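Local coordinates for DUF985 domain-containing protein (Shewanella oneidensis, PDB 1YUD) that is of unknown function but belongs to the cupin superfamily of small beta-barrel proteins, at residues 29-34 and 55-60; 79-84 and 125-130. One frame throughout, in Å; residues are numbered along the deposited sequence.

Contact 1 of 2, residues 29-34 and 55-60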
ATOM      1  N   GLY A  29       6.651  18.802  -1.220  1.00 59.77           N
ATOM      2  CA  GLY A  29       7.724  18.348  -2.087  1.00 59.04           C
ATOM      3  C   GLY A  29       7.291  17.108  -2.854  1.00 57.99           C
ATOM      4  O   GLY A  29       6.184  16.594  -2.650  1.00 57.29           O
ATOM      5  N   GLY A  30       8.158  16.626  -3.738  1.00 57.21           N
ATOM      6  CA  GLY A  30       7.840  15.442  -4.519  1.00 56.11           C
ATOM      7  C   GLY A  30       6.631  15.579  -5.432  1.00 56.04           C
ATOM      8  O   GLY A  30       6.131  16.681  -5.676  1.00 56.30           O
ATOM      9  N   PHE A  31       6.164  14.438  -5.931  1.00 55.61           N
ATOM     10  CA  PHE A  31       5.019  14.367  -6.831  1.00 54.47           C
ATOM     11  C   PHE A  31       3.946  13.433  -6.286  1.00 52.64           C
ATOM     12  O   PHE A  31       4.255  12.460  -5.612  1.00 51.88           O
ATOM     13  CB  PHE A  31       5.491  13.875  -8.188  1.00 57.30           C
ATOM     14  CG  PHE A  31       6.383  14.844  -8.891  1.00 61.69           C
ATOM     15  CD1 PHE A  31       5.860  16.008  -9.449  1.00 64.66           C
ATOM     16  CD2 PHE A  31       7.748  14.613  -8.982  1.00 64.30           C
ATOM     17  CE1 PHE A  31       6.685  16.931 -10.091  1.00 66.45           C
ATOM     18  CE2 PHE A  31       8.589  15.529  -9.621  1.00 66.20           C
ATOM     19  CZ  PHE A  31       8.051  16.689 -10.177  1.00 67.15           C
ATOM     20  N   TYR A  32       2.685  13.717  -6.589  1.00 51.42           N
ATOM     21  CA  TYR A  32       1.600  12.886  -6.089  1.00 51.86           C
ATOM     22  C   TYR A  32       0.327  12.930  -6.935  1.00 52.88           C
ATOM     23  O   TYR A  32       0.206  13.734  -7.855  1.00 53.25           O
ATOM     24  CB  TYR A  32       1.261  13.307  -4.667  1.00 49.66           C
ATOM     25  CG  TYR A  32       0.146  14.312  -4.589  1.00 50.12           C
ATOM     26  CD1 TYR A  32      -1.147  13.919  -4.272  1.00 49.14           C
ATOM     27  CD2 TYR A  32       0.381  15.662  -4.817  1.00 50.61           C
ATOM     28  CE1 TYR A  32      -2.180  14.846  -4.174  1.00 48.40           C
ATOM     29  CE2 TYR A  32      -0.655  16.604  -4.727  1.00 49.61           C
ATOM     30  CZ  TYR A  32      -1.931  16.186  -4.404  1.00 48.06           C
ATOM     31  OH  TYR A  32      -2.956  17.102  -4.302  1.00 45.44           O
ATOM     32  N   ARG A  33      -0.624  12.064  -6.590  1.00 54.17           N
ATOM     33  CA  ARG A  33      -1.920  11.957  -7.270  1.00 54.16           C
ATOM     34  C   ARG A  33      -2.749  11.005  -6.421  1.00 52.48           C
ATOM     35  O   ARG A  33      -2.304   9.894  -6.144  1.00 54.33           O
ATOM     36  CB  ARG A  33      -1.758  11.346  -8.674  1.00 54.83           C
ATOM     37  CG  ARG A  33      -2.851  11.716  -9.696  1.00 58.82           C
ATOM     38  CD  ARG A  33      -4.294  11.467  -9.223  1.00 61.73           C
ATOM     39  NE  ARG A  33      -5.145  12.631  -9.497  1.00 65.22           N
ATOM     40  CZ  ARG A  33      -6.422  12.769  -9.131  1.00 66.29           C
ATOM     41  NH1 ARG A  33      -7.056  11.806  -8.461  1.00 66.49           N
ATOM     42  NH2 ARG A  33      -7.064  13.897  -9.421  1.00 65.43           N
ATOM     43  N   SER A  34      -3.935  11.420  -5.996  1.00 50.31           N
ATOM     44  CA  SER A  34      -4.772  10.531  -5.204  1.00 47.87           C
ATOM     45  C   SER A  34      -5.167   9.365  -6.079  1.00 48.15           C
ATOM     46  O   SER A  34      -5.430   9.528  -7.263  1.00 49.11           O
ATOM     47  CB  SER A  34      -6.022  11.239  -4.733  1.00 47.60           C
ATOM     48  OG  SER A  34      -5.674  12.435  -4.068  1.00 51.53           O
ATOM     49  N   LEU A  55       5.872  10.217  -5.844  1.00 47.87           N
ATOM     50  CA  LEU A  55       7.166   9.980  -6.449  1.00 50.25           C
ATOM     51  C   LEU A  55       8.277  10.893  -5.970  1.00 51.57           C
ATOM     52  O   LEU A  55       8.038  12.008  -5.520  1.00 52.16           O
ATOM     53  CB  LEU A  55       7.023  10.058  -7.968  1.00 50.01           C
ATOM     54  CG  LEU A  55       8.290   9.731  -8.742  1.00 50.63           C
ATOM     55  CD1 LEU A  55       7.937   8.914  -9.972  1.00 50.63           C
ATOM     56  CD2 LEU A  55       9.018  11.026  -9.084  1.00 49.26           C
ATOM     57  N   LEU A  56       9.505  10.400  -6.069  1.00 53.96           N
ATOM     58  CA  LEU A  56      10.663  11.167  -5.644  1.00 56.08           C
ATOM     59  C   LEU A  56      11.807  11.038  -6.650  1.00 58.51           C
ATOM     60  O   LEU A  56      12.195   9.920  -7.026  1.00 57.69           O
ATOM     61  CB  LEU A  56      11.133  10.675  -4.280  1.00 54.87           C
ATOM     62  CG  LEU A  56      11.452  11.758  -3.261  1.00 55.57           C
ATOM     63  CD1 LEU A  56      10.155  12.374  -2.732  1.00 54.91           C
ATOM     64  CD2 LEU A  56      12.257  11.145  -2.129  1.00 55.88           C
ATOM     65  N   ARG A  57      12.333  12.185  -7.087  1.00 61.33           N
ATOM     66  CA  ARG A  57      13.458  12.229  -8.022  1.00 62.14           C
ATOM     67  C   ARG A  57      14.668  12.821  -7.320  1.00 61.35           C
ATOM     68  O   ARG A  57      14.534  13.540  -6.330  1.00 59.46           O
ATOM     69  CB  ARG A  57      13.136  13.086  -9.242  1.00 65.10           C
ATOM     70  CG  ARG A  57      12.085  12.516 -10.164  1.00 69.78           C
ATOM     71  CD  ARG A  57      11.821  13.457 -11.334  1.00 73.38           C
ATOM     72  NE  ARG A  57      11.717  14.848 -10.894  1.00 75.49           N
ATOM     73  CZ  ARG A  57      11.235  15.839 -11.638  1.00 77.43           C
ATOM     74  NH1 ARG A  57      11.189  17.074 -11.147  1.00 76.86           N
ATOM     75  NH2 ARG A  57      10.786  15.590 -12.865  1.00 77.39           N
ATOM     76  N   THR A  58      15.843  12.527  -7.865  1.00 62.07           N
ATOM     77  CA  THR A  58      17.118  12.988  -7.321  1.00 61.82           C
ATOM     78  C   THR A  58      17.179  14.430  -6.817  1.00 61.71           C
ATOM     79  O   THR A  58      18.090  14.781  -6.061  1.00 61.70           O
ATOM     80  CB  THR A  58      18.245  12.800  -8.333  1.00 60.89           C
ATOM     81  OG1 THR A  58      18.252  11.444  -8.793  1.00 61.94           O
ATOM     82  CG2 THR A  58      19.572  13.097  -7.684  1.00 61.04           C
ATOM     83  N   GLY A  59      16.229  15.266  -7.221  1.00 61.09           N
ATOM     84  CA  GLY A  59      16.242  16.641  -6.753  1.00 61.49           C
ATOM     85  C   GLY A  59      15.204  16.897  -5.672  1.00 62.32           C
ATOM     86  O   GLY A  59      15.200  17.945  -5.015  1.00 62.05           O
ATOM     87  N   GLU A  60      14.322  15.924  -5.478  1.00 62.67           N
ATOM     88  CA  GLU A  60      13.258  16.055  -4.494  1.00 61.63           C
ATOM     89  C   GLU A  60      13.417  15.193  -3.227  1.00 60.35           C
ATOM     90  O   GLU A  60      13.986  14.094  -3.251  1.00 58.25           O
ATOM     91  CB  GLU A  60      11.908  15.745  -5.170  1.00 62.31           C
ATOM     92  CG  GLU A  60      11.427  16.793  -6.173  1.00 62.61           C
ATOM     93  CD  GLU A  60      10.849  18.029  -5.495  1.00 65.53           C
ATOM     94  OE1 GLU A  60      11.530  18.593  -4.606  1.00 67.44           O
ATOM     95  OE2 GLU A  60       9.717  18.445  -5.845  1.00 64.99           O
TER

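Contact 2 of 2, residues 79-84 and 125-130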
ATOM      1  N   GLN A  79      13.846   3.538  -5.896  1.00 45.65           N
ATOM      2  CA  GLN A  79      14.929   3.601  -4.918  1.00 47.00           C
ATOM      3  C   GLN A  79      14.514   3.584  -3.460  1.00 46.74           C
ATOM      4  O   GLN A  79      13.749   4.430  -3.017  1.00 46.48           O
ATOM      5  CB  GLN A  79      15.776   4.868  -5.147  1.00 48.75           C
ATOM      6  CG  GLN A  79      17.224   4.613  -5.517  1.00 48.09           C
ATOM      7  CD  GLN A  79      17.364   4.163  -6.936  1.00 48.45           C
ATOM      8  OE1 GLN A  79      18.337   3.504  -7.306  1.00 51.37           O
ATOM      9  NE2 GLN A  79      16.390   4.523  -7.756  1.00 51.44           N
ATOM     10  N   SER A  80      15.064   2.639  -2.706  1.00 48.35           N
ATOM     11  CA  SER A  80      14.762   2.535  -1.288  1.00 50.61           C
ATOM     12  C   SER A  80      14.828   3.936  -0.683  1.00 51.18           C
ATOM     13  O   SER A  80      15.713   4.715  -1.029  1.00 53.13           O
ATOM     14  CB  SER A  80      15.795   1.654  -0.602  1.00 51.37           C
ATOM     15  OG  SER A  80      16.924   2.436  -0.258  1.00 51.74           O
ATOM     16  N   LEU A  81      13.895   4.258   0.208  1.00 52.02           N
ATOM     17  CA  LEU A  81      13.870   5.578   0.845  1.00 52.15           C
ATOM     18  C   LEU A  81      14.369   5.499   2.283  1.00 52.06           C
ATOM     19  O   LEU A  81      14.998   4.523   2.690  1.00 53.42           O
ATOM     20  CB  LEU A  81      12.445   6.146   0.835  1.00 51.68           C
ATOM     21  CG  LEU A  81      11.713   6.075  -0.509  1.00 52.20           C
ATOM     22  CD1 LEU A  81      10.330   6.665  -0.357  1.00 53.42           C
ATOM     23  CD2 LEU A  81      12.479   6.829  -1.568  1.00 51.88           C
ATOM     24  N   THR A  82      14.086   6.533   3.056  1.00 51.43           N
ATOM     25  CA  THR A  82      14.494   6.550   4.445  1.00 50.48           C
ATOM     26  C   THR A  82      13.582   7.522   5.130  1.00 50.98           C
ATOM     27  O   THR A  82      13.530   8.692   4.772  1.00 51.65           O
ATOM     28  CB  THR A  82      15.939   7.006   4.595  1.00 50.10           C
ATOM     29  OG1 THR A  82      16.784   6.111   3.865  1.00 52.28           O
ATOM     30  CG2 THR A  82      16.356   6.999   6.057  1.00 49.96           C
ATOM     31  N   ILE A  83      12.832   7.028   6.103  1.00 51.34           N
ATOM     32  CA  ILE A  83      11.906   7.887   6.806  1.00 51.12           C
ATOM     33  C   ILE A  83      12.576   8.428   8.050  1.00 51.92           C
ATOM     34  O   ILE A  83      12.922   7.679   8.959  1.00 53.34           O
ATOM     35  CB  ILE A  83      10.647   7.120   7.223  1.00 51.15           C
ATOM     36  CG1 ILE A  83      10.176   6.217   6.076  1.00 50.89           C
ATOM     37  CG2 ILE A  83       9.569   8.095   7.632  1.00 49.08           C
ATOM     38  CD1 ILE A  83       9.615   6.953   4.904  1.00 50.06           C
ATOM     39  N   TYR A  84      12.776   9.736   8.082  1.00 52.17           N
ATOM     40  CA  TYR A  84      13.385  10.364   9.230  1.00 51.95           C
ATOM     41  C   TYR A  84      12.221  10.896  10.052  1.00 53.79           C
ATOM     42  O   TYR A  84      11.427  11.702   9.573  1.00 52.04           O
ATOM     43  CB  TYR A  84      14.316  11.498   8.788  1.00 51.35           C
ATOM     44  CG  TYR A  84      15.391  11.071   7.806  1.00 49.80           C
ATOM     45  CD1 TYR A  84      15.078  10.782   6.488  1.00 47.93           C
ATOM     46  CD2 TYR A  84      16.720  10.954   8.204  1.00 48.30           C
ATOM     47  CE1 TYR A  84      16.055  10.391   5.581  1.00 49.94           C
ATOM     48  CE2 TYR A  84      17.710  10.563   7.307  1.00 48.78           C
ATOM     49  CZ  TYR A  84      17.373  10.280   5.988  1.00 50.22           C
ATOM     50  OH  TYR A  84      18.351   9.903   5.071  1.00 48.73           O
ATOM     51  N   GLY A 125      17.994   8.381  -8.527  1.00 71.18           N
ATOM     52  CA  GLY A 125      17.069   7.645  -9.365  1.00 69.09           C
ATOM     53  C   GLY A 125      15.672   8.108  -9.021  1.00 67.65           C
ATOM     54  O   GLY A 125      15.481   9.283  -8.692  1.00 68.16           O
ATOM     55  N   PHE A 126      14.692   7.211  -9.084  1.00 64.86           N
ATOM     56  CA  PHE A 126      13.324   7.606  -8.755  1.00 63.07           C
ATOM     57  C   PHE A 126      12.696   6.683  -7.718  1.00 61.61           C
ATOM     58  O   PHE A 126      13.216   5.600  -7.431  1.00 61.70           O
ATOM     59  CB  PHE A 126      12.450   7.576  -9.997  1.00 61.90           C
ATOM     60  CG  PHE A 126      12.158   6.193 -10.476  1.00 61.04           C
ATOM     61  CD1 PHE A 126      13.136   5.455 -11.130  1.00 60.46           C
ATOM     62  CD2 PHE A 126      10.911   5.622 -10.259  1.00 60.08           C
ATOM     63  CE1 PHE A 126      12.879   4.163 -11.568  1.00 60.54           C
ATOM     64  CE2 PHE A 126      10.642   4.338 -10.688  1.00 60.98           C
ATOM     65  CZ  PHE A 126      11.630   3.606 -11.348  1.00 61.63           C
ATOM     66  N   SER A 127      11.557   7.106  -7.175  1.00 58.31           N
ATOM     67  CA  SER A 127      10.849   6.293  -6.198  1.00 53.47           C
ATOM     68  C   SER A 127       9.353   6.526  -6.157  1.00 51.55           C
ATOM     69  O   SER A 127       8.877   7.596  -5.765  1.00 49.55           O
ATOM     70  CB  SER A 127      11.434   6.503  -4.818  1.00 51.82           C
ATOM     71  OG  SER A 127      12.703   5.908  -4.760  1.00 51.92           O
ATOM     72  N   LEU A 128       8.622   5.503  -6.595  1.00 50.39           N
ATOM     73  CA  LEU A 128       7.169   5.516  -6.591  1.00 47.49           C
ATOM     74  C   LEU A 128       6.817   4.881  -5.250  1.00 45.60           C
ATOM     75  O   LEU A 128       7.388   3.854  -4.863  1.00 42.84           O
ATOM     76  CB  LEU A 128       6.606   4.668  -7.736  1.00 47.32           C
ATOM     77  CG  LEU A 128       5.074   4.720  -7.757  1.00 48.13           C
ATOM     78  CD1 LEU A 128       4.652   6.132  -8.076  1.00 48.09           C
ATOM     79  CD2 LEU A 128       4.498   3.742  -8.766  1.00 48.37           C
ATOM     80  N   VAL A 129       5.865   5.487  -4.557  1.00 43.46           N
ATOM     81  CA  VAL A 129       5.484   5.030  -3.239  1.00 41.64           C
ATOM     82  C   VAL A 129       3.987   5.146  -2.986  1.00 43.08           C
ATOM     83  O   VAL A 129       3.322   6.057  -3.493  1.00 42.52           O
ATOM     84  CB  VAL A 129       6.257   5.857  -2.188  1.00 39.73           C
ATOM     85  CG1 VAL A 129       5.335   6.384  -1.110  1.00 35.51           C
ATOM     86  CG2 VAL A 129       7.374   5.031  -1.626  1.00 40.37           C
ATOM     87  N   GLY A 130       3.459   4.216  -2.194  1.00 43.11           N
ATOM     88  CA  GLY A 130       2.047   4.260  -1.868  1.00 42.46           C
ATOM     89  C   GLY A 130       1.876   4.791  -0.461  1.00 42.16           C
ATOM     90  O   GLY A 130       2.540   4.325   0.462  1.00 43.34           O
TER

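Contact 1 of 2, residues 29-34 and 55-60
Leu55 N gives its hydrogen to Phe31 O at 2.8 Å, and Phe31 N returns the bond to Leu55 O at 3.1 Å, the second one the straighter (163° at the hydrogen). This reciprocal exchange makes Phe31 and Leu55 a hydrogen-bonded antiparallel pair, with both side chains on the same face of the sheet, side by side, under helix 14-20. Phe31 CD2 rests on Leu55 CD2 at 3.8 Å. With CG of Phe31 beside its backbone N (chi1 -67°), the ring leans along the sheet until its CE2-CZ edge reaches Arg57. There the guanidinium stands nearly upright to the ring, the planes 84° apart, and turns one face to that edge, with CE2 of Phe31 3.3 Å from CZ of Arg57. Replacing Arg57 by alanine is likely to take the flat partner from the Phe31 ring edge and leave the ring with less to hold its rotation. Glu60, which closes the type I turn begun at Arg57, bends at chi2 and brings OE2 to Gly30 N, a weak bond of 3.2 Å. Gly30 takes a positive phi, which favours glycine. The pair joins strands 31-37 and 50-57, neighbours in the six-stranded antiparallel sheet of the cupin jelly-roll barrel.

Contact 2 of 2, residues 79-84 and 125-130
Gln79 CB sits beside the Ser127 hydroxyl, 3.3 Å from OG, and almost as near to the carbonyl oxygen of Phe126. From there the bend at chi2 (75°) turns NE2 towards the backbone of Gly125 and Phe126. At the tip, NE2 comes to 3.6 Å from Gly125 CA and makes a weak hydrogen bond of 3.4 Å to Phe126 O. Backbone N of Gln79 makes a second weak bond to this same oxygen, so one carbonyl accepts from both ends of the residue. A side chain on Gly125 would run into the amide, and its backbone angles also call for glycine.

In the cupin jelly-roll barrel this contact joins the two sheets: strand 81-86 belongs to one, strand 126-133 to the other. Two residues along, Leu81 points toward segment 125-130 with CG beside its backbone N (chi1 -48°). Its two methyls divide the work: CD2 lies against Ser127 CB at 3.4 Å, while CD1 meets Val129 CG2 at 3.6 Å, the two side chains crossing at a slant. Trp73 of strand 71-76 touches both Leu81 and Val129, and Met121 of strand 116-121 packs on Leu81 and Ser127.

How the contacts relate
The two contacts have centres about 9 Å apart and meet through neighbouring strands of one sheet, 50-57 and 126-133. Contact 1 pairs strands within that sheet; contact 2 leads from it to the other, at strand 81-86. Between them, Thr58 OG1 lies 3.1 Å from Gly125 N, a probable hydrogen bond that links the turn of contact 1 to Gly125 of contact 2. Nearby, Leu55 CG packs 3.7 Å from Ser127 O, and Leu56 O lies 3.8 Å from Phe126 CB. Helix 14-20 spans both, with Ala14 touching Leu55, Arg57 and Phe126. The second subunit reaches contact 2, where its Pro107 packs on Leu128.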